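Local coordinates for NIF3-related protein (PDB 2GX8) that is of unknown biochemical function but binds two zinc ions in the dimetal site of the Nif3 family and carries an additional, probably regulatory, domain, at residues D139-A144 against Q290-K295; E286-S291 against V353-N358; K309-G314 against N322-K327. One frame throughout, in Å; residues are numbered along the deposited sequence.

Interaction 1: residues D139-A144 against Q290-K295; sequences DLLAEA and QSLDVK
Leu292, near the C-terminal end of helix 281-292, has the most surface buried here, and one of its methyls does the work: CD2 lies 3.8 Å from Ala144 CB and 3.9 Å from Leu141 CD2. Ala144 and Leu141 stand one turn apart on helix 137-145, so the single methyl meets two successive positions of one helix face. The two leucine side chains cross at about a right angle and touch through their CD2 ends. Each has CG beside the backbone N and anti to the carbonyl carbon (chi1 -58° in Leu292, -69° in Leu141), and this torsion carries both branched ends into the gap between the helices although neither CB is aimed across it. Ala144 does point its CB at the other helix, and its small side chain is consistent with the close backbones, its CA being 6.0 Å from Ser291 CA.

The same alanine also meets a polar group, since its carbonyl O lies 2.6 Å from Ser291 OG. Val359 packs on both leucines and Val362 on Leu141, while the carbonyl of Leu292 accepts a hydrogen bond from Lys361. Asp293, with positive phi, is the first residue to leave helical backbone angles. Leu141 sits about 8 Å from a bound zinc ion, measured from its side chain. The arrangement is a small helix-helix packing of leucine and alanine side chains, joining helix 137-145 to the end of helix 281-292 close to the dimetal centre of this Nif3-family protein.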
ATOM      1  N   ASP C 139      -1.750  36.182   8.033  1.00 55.33           N
ATOM      2  CA  ASP C 139      -2.315  37.536   8.068  1.00 56.11           C
ATOM      3  C   ASP C 139      -1.359  38.428   8.804  1.00 55.07           C
ATOM      4  O   ASP C 139      -1.051  39.542   8.342  1.00 55.28           O
ATOM      5  CB  ASP C 139      -3.660  37.558   8.761  1.00 57.74           C
ATOM      6  CG  ASP C 139      -4.770  37.064   7.865  1.00 64.95           C
ATOM      7  OD1 ASP C 139      -4.729  37.416   6.662  1.00 70.92           O
ATOM      8  OD2 ASP C 139      -5.685  36.349   8.352  1.00 72.43           O
ATOM      9  N   LEU C 140      -0.884  37.919   9.944  1.00 53.69           N
ATOM     10  CA  LEU C 140       0.121  38.601  10.770  1.00 53.11           C
ATOM     11  C   LEU C 140       1.381  38.925   9.974  1.00 52.25           C
ATOM     12  O   LEU C 140       1.972  39.981  10.163  1.00 53.82           O
ATOM     13  CB  LEU C 140       0.471  37.767  12.012  1.00 52.53           C
ATOM     14  CG  LEU C 140      -0.646  37.652  13.054  1.00 51.92           C
ATOM     15  CD1 LEU C 140      -0.441  36.479  14.004  1.00 49.47           C
ATOM     16  CD2 LEU C 140      -0.808  38.972  13.823  1.00 51.87           C
ATOM     17  N   LEU C 141       1.786  38.031   9.078  1.00 51.23           N
ATOM     18  CA  LEU C 141       2.966  38.281   8.245  1.00 51.03           C
ATOM     19  C   LEU C 141       2.661  39.244   7.101  1.00 50.80           C
ATOM     20  O   LEU C 141       3.523  40.025   6.716  1.00 51.20           O
ATOM     21  CB  LEU C 141       3.539  36.973   7.682  1.00 50.02           C
ATOM     22  CG  LEU C 141       4.210  35.983   8.625  1.00 51.58           C
ATOM     23  CD1 LEU C 141       4.319  34.636   7.906  1.00 51.80           C
ATOM     24  CD2 LEU C 141       5.564  36.459   9.143  1.00 48.07           C
ATOM     25  N   ALA C 142       1.458  39.174   6.530  1.00 51.37           N
ATOM     26  CA  ALA C 142       1.057  40.135   5.487  1.00 52.99           C
ATOM     27  C   ALA C 142       1.013  41.547   6.043  1.00 53.58           C
ATOM     28  O   ALA C 142       1.527  42.449   5.407  1.00 55.44           O
ATOM     29  CB  ALA C 142      -0.278  39.772   4.883  1.00 52.18           C
ATOM     30  N   GLU C 143       0.392  41.740   7.211  1.00 54.38           N
ATOM     31  CA  GLU C 143       0.323  43.054   7.859  1.00 55.71           C
ATOM     32  C   GLU C 143       1.721  43.552   8.093  1.00 54.61           C
ATOM     33  O   GLU C 143       2.044  44.670   7.746  1.00 55.38           O
ATOM     34  CB  GLU C 143      -0.319  42.983   9.244  1.00 54.98           C
ATOM     35  CG  GLU C 143      -1.770  42.500   9.329  1.00 61.03           C
ATOM     36  CD  GLU C 143      -2.215  42.175  10.797  1.00 61.99           C
ATOM     37  OE1 GLU C 143      -1.667  42.804  11.753  1.00 67.28           O
ATOM     38  OE2 GLU C 143      -3.117  41.295  10.982  1.00 68.57           O
ATOM     39  N   ALA C 144       2.556  42.702   8.689  1.00 55.05           N
ATOM     40  CA  ALA C 144       3.937  43.046   9.032  1.00 53.80           C
ATOM     41  C   ALA C 144       4.699  43.579   7.822  1.00 53.54           C
ATOM     42  O   ALA C 144       5.493  44.514   7.939  1.00 51.64           O
ATOM     43  CB  ALA C 144       4.640  41.836   9.625  1.00 52.87           C
ATOM     44  N   GLN C 290      13.820  43.981   7.933  1.00 56.70           N
ATOM     45  CA  GLN C 290      13.463  44.991   8.908  1.00 57.50           C
ATOM     46  C   GLN C 290      12.077  44.698   9.425  1.00 56.36           C
ATOM     47  O   GLN C 290      11.815  44.707  10.630  1.00 57.06           O
ATOM     48  CB  GLN C 290      13.561  46.390   8.250  1.00 58.32           C
ATOM     49  CG  GLN C 290      12.983  47.575   9.032  1.00 64.42           C
ATOM     50  CD  GLN C 290      11.472  47.791   8.795  1.00 73.64           C
ATOM     51  OE1 GLN C 290      10.760  48.281   9.676  1.00 75.95           O
ATOM     52  NE2 GLN C 290      10.985  47.419   7.606  1.00 75.36           N
ATOM     53  N   SER C 291      11.220  44.384   8.469  1.00 54.92           N
ATOM     54  CA  SER C 291       9.808  44.156   8.631  1.00 53.38           C
ATOM     55  C   SER C 291       9.508  42.918   9.470  1.00 52.55           C
ATOM     56  O   SER C 291       8.631  42.945  10.338  1.00 50.88           O
ATOM     57  CB  SER C 291       9.279  44.008   7.219  1.00 52.23           C
ATOM     58  OG  SER C 291       7.902  44.093   7.132  1.00 59.29           O
ATOM     59  N   LEU C 292      10.259  41.843   9.215  1.00 52.85           N
ATOM     60  CA  LEU C 292      10.101  40.577   9.941  1.00 52.57           C
ATOM     61  C   LEU C 292      11.161  40.318  11.016  1.00 53.28           C
ATOM     62  O   LEU C 292      11.168  39.236  11.589  1.00 53.55           O
ATOM     63  CB  LEU C 292      10.048  39.398   8.987  1.00 52.96           C
ATOM     64  CG  LEU C 292       8.942  39.423   7.926  1.00 53.56           C
ATOM     65  CD1 LEU C 292       8.930  38.093   7.168  1.00 56.94           C
ATOM     66  CD2 LEU C 292       7.595  39.698   8.547  1.00 53.01           C
ATOM     67  N   ASP C 293      12.035  41.301  11.271  1.00 53.33           N
ATOM     68  CA  ASP C 293      13.043  41.268  12.335  1.00 54.79           C
ATOM     69  C   ASP C 293      14.030  40.116  12.221  1.00 55.35           C
ATOM     70  O   ASP C 293      14.195  39.325  13.153  1.00 56.47           O
ATOM     71  CB  ASP C 293      12.366  41.289  13.724  1.00 55.59           C
ATOM     72  CG  ASP C 293      13.361  41.520  14.889  1.00 59.45           C
ATOM     73  OD1 ASP C 293      14.514  41.952  14.659  1.00 59.62           O
ATOM     74  OD2 ASP C 293      12.966  41.286  16.058  1.00 60.96           O
ATOM     75  N   VAL C 294      14.682  40.008  11.069  1.00 54.97           N
ATOM     76  CA  VAL C 294      15.708  38.997  10.883  1.00 54.42           C
ATOM     77  C   VAL C 294      17.036  39.617  10.445  1.00 56.26           C
ATOM     78  O   VAL C 294      17.068  40.652   9.756  1.00 55.93           O
ATOM     79  CB  VAL C 294      15.273  37.838   9.954  1.00 53.07           C
ATOM     80  CG1 VAL C 294      14.141  37.037  10.608  1.00 52.96           C
ATOM     81  CG2 VAL C 294      14.876  38.329   8.614  1.00 49.30           C
ATOM     82  N   LYS C 295      18.133  38.988  10.856  1.00 57.14           N
ATOM     83  CA  LYS C 295      19.442  39.498  10.508  1.00 58.56           C
ATOM     84  C   LYS C 295      19.866  39.148   9.088  1.00 57.93           C
ATOM     85  O   LYS C 295      20.560  39.915   8.438  1.00 59.69           O
ATOM     86  CB  LYS C 295      20.457  39.087  11.574  1.00 60.82           C
ATOM     87  CG  LYS C 295      20.034  39.557  12.992  1.00 65.00           C
ATOM     88  CD  LYS C 295      19.872  41.115  13.074  1.00 70.89           C
ATOM     89  CE  LYS C 295      19.136  41.598  14.355  1.00 69.90           C
ATOM     90  NZ  LYS C 295      17.718  41.090  14.456  1.00 71.45           N
TER

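Interaction 2: residues E286-S291 against V353-N358; sequences EHVKQS and VDPGHN. With ZN (zinc ion), chain L.
Val288 meets the 353-358 segment through apolar contact alone, and through one methyl. Its CG1 lies 3.7 Å from Pro355 CB and 4.0 Å from Pro355 CG, so it rests against the CB-CG part of the pyrrolidine ring, and it is also 4.1 Å from Val353 CG1. CG1 is anti to the backbone N (chi1 166°), which places it between the strand residue and the nearby proline. All three residues are buried; Val333 of the neighbouring strand touches both Val288 and Pro355, and Phe284 touches Val353.

The contact thus lays helix 281-292 against the end of strand 351-354, which lies beside strand 331-335 in the larger mixed sheet, where the chain leaves the strand and runs into the dimetal site.

Polar bonds shape that exit. Asp354 OD1 accepts from Gly356 N at 2.9 Å, forming an Asx turn; the donor approaches on the anti side of the carboxylate, 22° out of its plane. The other oxygen, OD2, pairs with Arg298 and accepts from Met337 N, so both carboxylate oxygens are held.

Metal coordination comes next along the chain. His357 NE2 binds zinc at 2.1 Å, together with His93 and Glu360, while the other ring nitrogen, ND1, is hydrogen-bonded to Asp336, fixing the ring's rotation. Tyr339 of the second subunit stacks on this imidazole.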
ATOM      1  N   GLU C 286      15.457  43.513   1.805  1.00 52.25           N
ATOM      2  CA  GLU C 286      15.819  44.341   2.968  1.00 54.36           C
ATOM      3  C   GLU C 286      14.582  44.633   3.786  1.00 54.32           C
ATOM      4  O   GLU C 286      14.600  44.515   5.014  1.00 54.63           O
ATOM      5  CB  GLU C 286      16.453  45.696   2.559  1.00 54.05           C
ATOM      6  CG  GLU C 286      17.870  45.562   2.047  1.00 58.41           C
ATOM      7  CD  GLU C 286      18.761  44.825   3.050  1.00 67.32           C
ATOM      8  OE1 GLU C 286      18.814  45.318   4.205  1.00 71.80           O
ATOM      9  OE2 GLU C 286      19.383  43.771   2.689  1.00 59.37           O
ATOM     10  N   HIS C 287      13.516  45.030   3.090  1.00 54.45           N
ATOM     11  CA  HIS C 287      12.237  45.303   3.720  1.00 54.31           C
ATOM     12  C   HIS C 287      11.755  44.061   4.465  1.00 54.80           C
ATOM     13  O   HIS C 287      11.272  44.179   5.570  1.00 55.77           O
ATOM     14  CB  HIS C 287      11.205  45.739   2.704  1.00 53.94           C
ATOM     15  CG  HIS C 287       9.865  46.031   3.303  1.00 56.17           C
ATOM     16  ND1 HIS C 287       8.779  45.196   3.140  1.00 57.01           N
ATOM     17  CD2 HIS C 287       9.438  47.060   4.077  1.00 58.85           C
ATOM     18  CE1 HIS C 287       7.741  45.696   3.788  1.00 55.35           C
ATOM     19  NE2 HIS C 287       8.116  46.820   4.375  1.00 58.49           N
ATOM     20  N   VAL C 288      11.897  42.876   3.888  1.00 54.48           N
ATOM     21  CA  VAL C 288      11.540  41.659   4.636  1.00 55.62           C
ATOM     22  C   VAL C 288      12.327  41.526   5.940  1.00 55.72           C
ATOM     23  O   VAL C 288      11.774  41.102   6.942  1.00 56.27           O
ATOM     24  CB  VAL C 288      11.707  40.409   3.791  1.00 55.14           C
ATOM     25  CG1 VAL C 288      11.669  39.123   4.651  1.00 57.33           C
ATOM     26  CG2 VAL C 288      10.625  40.397   2.738  1.00 56.00           C
ATOM     27  N   LYS C 289      13.594  41.945   5.941  1.00 56.53           N
ATOM     28  CA  LYS C 289      14.453  41.803   7.136  1.00 56.53           C
ATOM     29  C   LYS C 289      14.070  42.724   8.270  1.00 56.37           C
ATOM     30  O   LYS C 289      14.006  42.310   9.418  1.00 56.08           O
ATOM     31  CB  LYS C 289      15.948  41.974   6.795  1.00 56.49           C
ATOM     32  CG  LYS C 289      16.455  40.980   5.759  1.00 56.32           C
ATOM     33  CD  LYS C 289      17.953  40.720   5.815  1.00 58.03           C
ATOM     34  CE  LYS C 289      18.766  41.904   5.398  1.00 62.52           C
ATOM     35  NZ  LYS C 289      20.217  41.656   5.624  1.00 61.05           N
ATOM     36  N   GLN C 290      13.820  43.981   7.933  1.00 56.70           N
ATOM     37  CA  GLN C 290      13.463  44.991   8.908  1.00 57.50           C
ATOM     38  C   GLN C 290      12.077  44.698   9.425  1.00 56.36           C
ATOM     39  O   GLN C 290      11.815  44.707  10.630  1.00 57.06           O
ATOM     40  CB  GLN C 290      13.561  46.390   8.250  1.00 58.32           C
ATOM     41  CG  GLN C 290      12.983  47.575   9.032  1.00 64.42           C
ATOM     42  CD  GLN C 290      11.472  47.791   8.795  1.00 73.64           C
ATOM     43  OE1 GLN C 290      10.760  48.281   9.676  1.00 75.95           O
ATOM     44  NE2 GLN C 290      10.985  47.419   7.606  1.00 75.36           N
ATOM     45  N   SER C 291      11.220  44.384   8.469  1.00 54.92           N
ATOM     46  CA  SER C 291       9.808  44.156   8.631  1.00 53.38           C
ATOM     47  C   SER C 291       9.508  42.918   9.470  1.00 52.55           C
ATOM     48  O   SER C 291       8.631  42.945  10.338  1.00 50.88           O
ATOM     49  CB  SER C 291       9.279  44.008   7.219  1.00 52.23           C
ATOM     50  OG  SER C 291       7.902  44.093   7.132  1.00 59.29           O
ATOM     51  N   VAL C 353      12.212  35.178  -1.374  1.00 49.56           N
ATOM     52  CA  VAL C 353      12.990  35.661  -0.255  1.00 48.62           C
ATOM     53  C   VAL C 353      12.677  34.670   0.873  1.00 48.47           C
ATOM     54  O   VAL C 353      11.536  34.447   1.161  1.00 49.27           O
ATOM     55  CB  VAL C 353      12.601  37.045   0.188  1.00 46.82           C
ATOM     56  CG1 VAL C 353      13.425  37.396   1.382  1.00 42.79           C
ATOM     57  CG2 VAL C 353      12.841  38.101  -0.980  1.00 48.36           C
ATOM     58  N   ASP C 354      13.700  34.099   1.496  1.00 49.62           N
ATOM     59  CA  ASP C 354      13.549  33.098   2.560  1.00 50.26           C
ATOM     60  C   ASP C 354      14.123  33.738   3.804  1.00 50.68           C
ATOM     61  O   ASP C 354      15.329  33.725   4.018  1.00 52.47           O
ATOM     62  CB  ASP C 354      14.334  31.826   2.210  1.00 47.24           C
ATOM     63  CG  ASP C 354      14.193  30.717   3.238  1.00 54.29           C
ATOM     64  OD1 ASP C 354      13.672  30.947   4.346  1.00 53.50           O
ATOM     65  OD2 ASP C 354      14.589  29.560   2.932  1.00 57.11           O
ATOM     66  N   PRO C 355      13.251  34.282   4.648  1.00 50.94           N
ATOM     67  CA  PRO C 355      13.721  34.887   5.876  1.00 50.24           C
ATOM     68  C   PRO C 355      13.823  33.840   6.985  1.00 51.80           C
ATOM     69  O   PRO C 355      14.214  34.173   8.089  1.00 53.44           O
ATOM     70  CB  PRO C 355      12.614  35.881   6.197  1.00 50.89           C
ATOM     71  CG  PRO C 355      11.354  35.267   5.619  1.00 47.57           C
ATOM     72  CD  PRO C 355      11.778  34.326   4.524  1.00 50.29           C
ATOM     73  N   GLY C 356      13.486  32.581   6.697  1.00 51.71           N
ATOM     74  CA  GLY C 356      13.550  31.521   7.687  1.00 50.44           C
ATOM     75  C   GLY C 356      12.174  31.195   8.231  1.00 53.34           C
ATOM     76  O   GLY C 356      11.302  32.070   8.358  1.00 53.03           O
ATOM     77  N   HIS C 357      11.985  29.921   8.563  1.00 53.06           N
ATOM     78  CA  HIS C 357      10.747  29.396   9.111  1.00 55.23           C
ATOM     79  C   HIS C 357      10.391  30.140  10.422  1.00 54.12           C
ATOM     80  O   HIS C 357       9.234  30.353  10.734  1.00 53.60           O
ATOM     81  CB  HIS C 357      10.982  27.911   9.405  1.00 54.87           C
ATOM     82  CG  HIS C 357       9.748  27.102   9.638  1.00 59.15           C
ATOM     83  ND1 HIS C 357       9.578  25.850   9.083  1.00 62.35           N
ATOM     84  CD2 HIS C 357       8.648  27.329  10.396  1.00 60.76           C
ATOM     85  CE1 HIS C 357       8.432  25.336   9.490  1.00 61.28           C
ATOM     86  NE2 HIS C 357       7.837  26.226  10.272  1.00 65.05           N
ATOM     87  N   ASN C 358      11.409  30.564  11.160  1.00 53.74           N
ATOM     88  CA  ASN C 358      11.209  31.218  12.434  1.00 52.90           C
ATOM     89  C   ASN C 358      10.483  32.548  12.380  1.00 54.24           C
ATOM     90  O   ASN C 358      10.163  33.072  13.426  1.00 53.86           O
ATOM     91  CB  ASN C 358      12.539  31.376  13.161  1.00 52.80           C
ATOM     92  CG  ASN C 358      12.381  31.818  14.598  1.00 49.95           C
ATOM     93  OD1 ASN C 358      12.018  31.023  15.473  1.00 51.88           O
ATOM     94  ND2 ASN C 358      12.687  33.083  14.860  1.00 50.12           N
TER
HETATM   95 ZN    ZN L 374       5.869  25.963  11.070  1.00 55.72          ZN

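Interaction 3: residues K309-G314 against N322-K327; sequences KVAVLG and NQAKFK
Lys309 and Ala311 of strand 306-313 face helix 321-326 across the first half of a beta-alpha-beta unit, which strand 331-335 completes by returning parallel to the first strand. The contact is made in two places, one polar and one apolar.

The polar link is a hydrogen bond from the Lys309 ammonium to the main chain just past the helix, with NZ 3.0 Å from Lys327 O. The donor arrives almost straight in line with the carbonyl, at a C=O...N angle of 174°. To reach it, the Lys309 chain starts with CG between the backbone N and the carbonyl carbon (chi1 80°) and then bends at chi3, so that CE also passes 3.6 Å from Lys327 O. Tyr274 OH, on strand 270-280, gives the same ammonium a second hydrogen-bonding partner, so NZ ties the residue after the helix to strand 270-280 as well as to its own strand. Lys327 itself starts out toward the strand, but its side chain turns off and its NZ donates to Leu153 O, an acceptor that Gln323 NE2 shares.

The apolar link is small. Ala311 and Ala324 point their methyls at each other, and their CA atoms, 6.1 Å apart, mark the nearest approach of the two backbones. Two such small side chains are consistent with the helix lying near the sheet. Tyr332 of the returning strand packs against both alanines, while Ile272 and Leu153 border Ala311, so the pair lies buried among aliphatic and aromatic side chains. Across this pairing, Ala311 CB stands 4.0 Å from Ala324 CB.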
ATOM      1  N   LYS C 309       3.555  42.500  -6.613  1.00 56.49           N
ATOM      2  CA  LYS C 309       2.728  41.618  -5.785  1.00 55.33           C
ATOM      3  C   LYS C 309       3.546  40.525  -5.157  1.00 54.79           C
ATOM      4  O   LYS C 309       4.370  39.883  -5.803  1.00 54.76           O
ATOM      5  CB  LYS C 309       1.445  41.110  -6.441  1.00 55.20           C
ATOM      6  CG  LYS C 309       1.546  39.974  -7.389  1.00 55.57           C
ATOM      7  CD  LYS C 309       0.175  39.673  -8.020  1.00 55.73           C
ATOM      8  CE  LYS C 309      -0.874  39.215  -7.021  1.00 54.91           C
ATOM      9  NZ  LYS C 309      -2.168  38.902  -7.722  1.00 48.97           N
ATOM     10  N   VAL C 310       3.260  40.320  -3.873  1.00 54.49           N
ATOM     11  CA  VAL C 310       3.992  39.441  -3.003  1.00 52.50           C
ATOM     12  C   VAL C 310       3.125  38.332  -2.418  1.00 54.12           C
ATOM     13  O   VAL C 310       2.010  38.576  -1.958  1.00 54.76           O
ATOM     14  CB  VAL C 310       4.513  40.264  -1.798  1.00 51.10           C
ATOM     15  CG1 VAL C 310       5.263  39.393  -0.793  1.00 50.83           C
ATOM     16  CG2 VAL C 310       5.369  41.440  -2.262  1.00 48.95           C
ATOM     17  N   ALA C 311       3.662  37.115  -2.422  1.00 53.24           N
ATOM     18  CA  ALA C 311       3.014  35.967  -1.790  1.00 52.80           C
ATOM     19  C   ALA C 311       3.800  35.658  -0.515  1.00 52.40           C
ATOM     20  O   ALA C 311       5.015  35.749  -0.501  1.00 53.53           O
ATOM     21  CB  ALA C 311       3.014  34.752  -2.741  1.00 49.85           C
ATOM     22  N   VAL C 312       3.122  35.358   0.576  1.00 53.44           N
ATOM     23  CA  VAL C 312       3.846  34.930   1.804  1.00 54.08           C
ATOM     24  C   VAL C 312       3.205  33.712   2.424  1.00 54.65           C
ATOM     25  O   VAL C 312       2.002  33.590   2.418  1.00 55.74           O
ATOM     26  CB  VAL C 312       4.027  36.070   2.859  1.00 54.35           C
ATOM     27  CG1 VAL C 312       2.728  36.823   3.103  1.00 53.31           C
ATOM     28  CG2 VAL C 312       4.620  35.523   4.158  1.00 50.11           C
ATOM     29  N   LEU C 313       4.008  32.794   2.927  1.00 54.93           N
ATOM     30  CA  LEU C 313       3.470  31.631   3.586  1.00 55.12           C
ATOM     31  C   LEU C 313       4.468  31.282   4.697  1.00 56.18           C
ATOM     32  O   LEU C 313       5.581  30.824   4.420  1.00 57.75           O
ATOM     33  CB  LEU C 313       3.282  30.500   2.576  1.00 54.61           C
ATOM     34  CG  LEU C 313       2.506  29.253   3.014  1.00 54.45           C
ATOM     35  CD1 LEU C 313       2.067  28.512   1.792  1.00 59.57           C
ATOM     36  CD2 LEU C 313       3.292  28.338   3.895  1.00 56.87           C
ATOM     37  N   GLY C 314       4.097  31.507   5.952  1.00 56.71           N
ATOM     38  CA  GLY C 314       5.042  31.253   7.040  1.00 57.31           C
ATOM     39  C   GLY C 314       5.301  29.771   7.143  1.00 57.11           C
ATOM     40  O   GLY C 314       4.384  28.995   6.916  1.00 59.08           O
ATOM     41  N   ASN C 322       4.062  26.887  -7.320  1.00 49.46           N
ATOM     42  CA  ASN C 322       3.279  26.918  -8.546  1.00 52.07           C
ATOM     43  C   ASN C 322       2.059  27.767  -8.383  1.00 53.12           C
ATOM     44  O   ASN C 322       1.678  28.499  -9.299  1.00 52.70           O
ATOM     45  CB  ASN C 322       2.919  25.514  -9.026  1.00 52.64           C
ATOM     46  CG  ASN C 322       4.083  24.841  -9.714  1.00 56.05           C
ATOM     47  OD1 ASN C 322       4.854  24.133  -9.079  1.00 61.42           O
ATOM     48  ND2 ASN C 322       4.280  25.144 -10.999  1.00 60.43           N
ATOM     49  N   GLN C 323       1.479  27.683  -7.195  1.00 53.46           N
ATOM     50  CA  GLN C 323       0.318  28.473  -6.834  1.00 55.82           C
ATOM     51  C   GLN C 323       0.696  29.938  -6.815  1.00 55.22           C
ATOM     52  O   GLN C 323       0.067  30.757  -7.465  1.00 56.06           O
ATOM     53  CB  GLN C 323      -0.227  27.991  -5.477  1.00 56.79           C
ATOM     54  CG  GLN C 323      -1.605  28.523  -5.093  1.00 62.42           C
ATOM     55  CD  GLN C 323      -2.791  28.156  -6.050  1.00 70.57           C
ATOM     56  OE1 GLN C 323      -2.649  27.425  -7.043  1.00 75.25           O
ATOM     57  NE2 GLN C 323      -3.965  28.693  -5.735  1.00 70.65           N
ATOM     58  N   ALA C 324       1.770  30.253  -6.107  1.00 56.88           N
ATOM     59  CA  ALA C 324       2.303  31.622  -6.016  1.00 56.89           C
ATOM     60  C   ALA C 324       2.500  32.277  -7.388  1.00 56.53           C
ATOM     61  O   ALA C 324       2.145  33.429  -7.563  1.00 57.82           O
ATOM     62  CB  ALA C 324       3.589  31.641  -5.215  1.00 55.67           C
ATOM     63  N   LYS C 325       3.029  31.530  -8.357  1.00 56.92           N
ATOM     64  CA  LYS C 325       3.223  32.033  -9.718  1.00 56.49           C
ATOM     65  C   LYS C 325       1.910  32.083 -10.516  1.00 57.76           C
ATOM     66  O   LYS C 325       1.657  33.033 -11.257  1.00 56.97           O
ATOM     67  CB  LYS C 325       4.244  31.182 -10.469  1.00 56.16           C
ATOM     68  CG  LYS C 325       4.676  31.789 -11.812  1.00 52.32           C
ATOM     69  CD  LYS C 325       5.428  33.079 -11.572  1.00 48.84           C
ATOM     70  CE  LYS C 325       5.615  33.911 -12.836  1.00 47.15           C
ATOM     71  NZ  LYS C 325       6.461  35.089 -12.441  1.00 49.69           N
ATOM     72  N   PHE C 326       1.079  31.053 -10.375  1.00 58.57           N
ATOM     73  CA  PHE C 326      -0.210  31.026 -11.075  1.00 59.16           C
ATOM     74  C   PHE C 326      -1.033  32.267 -10.698  1.00 57.96           C
ATOM     75  O   PHE C 326      -1.580  32.919 -11.569  1.00 56.07           O
ATOM     76  CB  PHE C 326      -0.973  29.725 -10.766  1.00 60.97           C
ATOM     77  CG  PHE C 326      -2.378  29.695 -11.317  1.00 63.90           C
ATOM     78  CD1 PHE C 326      -3.482  29.651 -10.450  1.00 66.94           C
ATOM     79  CD2 PHE C 326      -2.600  29.732 -12.699  1.00 64.88           C
ATOM     80  CE1 PHE C 326      -4.781  29.620 -10.940  1.00 66.90           C
ATOM     81  CE2 PHE C 326      -3.897  29.713 -13.212  1.00 66.19           C
ATOM     82  CZ  PHE C 326      -4.995  29.658 -12.334  1.00 66.54           C
ATOM     83  N   LYS C 327      -1.099  32.570  -9.395  1.00 56.78           N
ATOM     84  CA  LYS C 327      -1.763  33.764  -8.868  1.00 55.94           C
ATOM     85  C   LYS C 327      -1.010  35.075  -9.217  1.00 55.63           C
ATOM     86  O   LYS C 327      -1.432  36.167  -8.830  1.00 55.24           O
ATOM     87  CB  LYS C 327      -1.899  33.667  -7.359  1.00 55.80           C
ATOM     88  CG  LYS C 327      -2.721  32.505  -6.840  1.00 58.19           C
ATOM     89  CD  LYS C 327      -4.176  32.710  -7.100  1.00 63.64           C
ATOM     90  CE  LYS C 327      -5.030  31.797  -6.236  1.00 70.12           C
ATOM     91  NZ  LYS C 327      -5.006  32.124  -4.761  1.00 67.65           N
TER

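Interactions 1 and 2 are neighbours, their centres about 7 Å apart, and share Gln290 and Ser291 of helix 281-292: one packs it against helix 137-145, the other against the end of strand 351-354. They also touch directly, Leu292 CD1 lying 4.0 Å from Pro355 CG. Interaction 3, centred about 16 and 15 Å from them, opens after interaction 1 has closed and falls in sequence between the segments of interaction 2. Helices 281-292 and 321-326 thus lie on the larger mixed sheet, whose strand 351-354 leads to zinc-binding His357, with helix 137-145 packed on helix 281-292 and touching Val312 and Gly314 through Leu141.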